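Fructosyl amine:oxygen oxidoreductase (Neosartorya fumigata, PDB 4WCT) probably catalyses the FAD-dependent oxidation of fructosyl amines (Amadori products), releasing the amine from its sugar and so deglycating it. Local coordinates at residues A[424-427]-A[431-434]. Numbering follows the deposited sequence.
Sequences VDRD and TQNR
Arg-426 and Gln-432 meet through their polar ends, and the pair illustrates how two irregular pieces of chain can be joined by one amide oxygen and one water. Arg-426 NH2 donates to Gln-432 OE1 at 2.9 Å, with an N-H...O angle of 154°. The oxygen lies at the edge of the guanidinium, almost in its plane, and receives the N-H on a lone pair in the plane of its own amide, with the two planes turned 59° apart and the side chains crossing at about a right angle. Arg-426 reaches this point because CG stands anti to the backbone N (chi1 -176°) and the chain runs extended to NE. Both segments belong to the loop between helix 410-413 and strand 442-443, towards the C-terminus of this FAD-dependent oxidoreductase, and Gln-432 sits in a type I' beta turn from Thr-431 to Arg-434. Both side chains touch Arg-253 of strand 253-263, but that of Gln-432 stays about 13 Å from the bound FAD, too far for contact. Water 1 doubles the link: it accepts from Arg-426 NE at 2.9 Å, and donates to Gln-432 OE1 at 2.7 Å and to Asp-427 O. Gln-432 OE1 thus has two donors. Arg-426 NH1 and NH2 also donate to the backbone oxygens of Lys-250 and Asp-362, respectively, while Gln-432 NE2 donates to Thr-363 O, which is consistent with OE1, not NE2, facing the arginine.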
loop_
_atom_site.group_PDB
_atom_site.type_symbol
_atom_site.label_atom_id
_atom_site.label_comp_id
_atom_site.label_asym_id
_atom_site.label_seq_id
_atom_site.Cartn_x
_atom_site.Cartn_y
_atom_site.Cartn_z
ATOM N N VAL A 424 1.619 22.332 -6.095
ATOM C CA VAL A 424 0.903 23.605 -6.309
ATOM C C VAL A 424 -0.126 23.438 -7.434
ATOM O O VAL A 424 0.173 22.838 -8.474
ATOM C CB VAL A 424 1.900 24.750 -6.627
ATOM C CG1 VAL A 424 1.157 26.024 -6.976
ATOM C CG2 VAL A 424 2.814 24.979 -5.432
ATOM N N ASP A 425 -1.362 23.835 -7.161
ATOM C CA ASP A 425 -2.498 23.631 -8.075
ATOM C C ASP A 425 -2.648 22.178 -8.525
ATOM O O ASP A 425 -3.030 21.901 -9.666
ATOM C CB ASP A 425 -2.424 24.529 -9.314
ATOM C CG ASP A 425 -2.310 25.998 -8.959
ATOM O OD1 ASP A 425 -2.905 26.405 -7.946
ATOM O OD2 ASP A 425 -1.544 26.713 -9.632
ATOM N N ARG A 426 -2.361 21.249 -7.616
ATOM C CA ARG A 426 -2.537 19.844 -7.947
ATOM C C ARG A 426 -3.920 19.577 -8.562
ATOM O O ARG A 426 -4.959 19.994 -8.031
ATOM C CB ARG A 426 -2.403 19.026 -6.675
ATOM C CG ARG A 426 -2.486 17.534 -6.927
ATOM C CD ARG A 426 -1.811 16.750 -5.843
ATOM N NE ARG A 426 -1.918 15.314 -6.070
ATOM C CZ ARG A 426 -1.382 14.392 -5.290
ATOM N NH1 ARG A 426 -0.888 14.724 -4.113
ATOM N NH2 ARG A 426 -1.475 13.116 -5.626
ATOM N N ASP A 427 -3.938 18.775 -9.623
ATOM C CA ASP A 427 -5.169 18.230 -10.179
ATOM C C ASP A 427 -5.521 16.922 -9.513
ATOM O O ASP A 427 -4.845 15.898 -9.750
ATOM C CB ASP A 427 -4.980 17.954 -11.663
ATOM C CG ASP A 427 -6.216 17.387 -12.318
ATOM O OD1 ASP A 427 -7.287 17.303 -11.695
ATOM O OD2 ASP A 427 -6.128 17.135 -13.536
ATOM N N THR A 431 -4.995 10.853 -13.331
ATOM C CA THR A 431 -5.063 9.404 -13.178
ATOM C C THR A 431 -3.728 8.745 -12.787
ATOM O O THR A 431 -3.707 7.570 -12.448
ATOM C CB THR A 431 -5.632 8.736 -14.439
ATOM O OG1 THR A 431 -4.891 9.174 -15.584
ATOM C CG2 THR A 431 -7.088 9.065 -14.601
ATOM N N GLN A 432 -2.642 9.512 -12.811
ATOM C CA GLN A 432 -1.367 9.118 -12.182
ATOM C C GLN A 432 -0.893 7.719 -12.568
ATOM O O GLN A 432 -0.516 6.877 -11.722
ATOM C CB GLN A 432 -1.473 9.331 -10.652
ATOM C CG GLN A 432 -1.749 10.809 -10.326
ATOM C CD GLN A 432 -1.372 11.224 -8.897
ATOM O OE1 GLN A 432 -2.176 11.811 -8.153
ATOM N NE2 GLN A 432 -0.140 10.950 -8.527
ATOM N N ASN A 433 -0.952 7.463 -13.879
ATOM C CA ASN A 433 -0.371 6.253 -14.482
ATOM C C ASN A 433 -1.105 5.005 -14.053
ATOM O O ASN A 433 -0.555 3.907 -14.088
ATOM C CB ASN A 433 1.134 6.124 -14.186
ATOM C CG ASN A 433 1.836 5.163 -15.131
ATOM O OD1 ASN A 433 1.486 5.064 -16.324
ATOM N ND2 ASN A 433 2.763 4.368 -14.588
ATOM N N ARG A 434 -2.383 5.151 -13.743
ATOM C CA ARG A 434 -3.266 4.005 -13.571
ATOM C C ARG A 434 -4.334 3.951 -14.643
ATOM O O ARG A 434 -4.732 4.972 -15.193
ATOM C CB ARG A 434 -3.949 4.038 -12.184
ATOM C CG ARG A 434 -3.003 3.979 -10.971
ATOM C CD ARG A 434 -3.765 3.792 -9.682
ATOM N NE ARG A 434 -2.923 3.664 -8.481
ATOM C CZ ARG A 434 -2.505 4.690 -7.744
ATOM N NH1 ARG A 434 -2.787 5.942 -8.078
ATOM N NH2 ARG A 434 -1.830 4.466 -6.635
HETATM O O HOH W 1 -3.561 14.182 -8.106
#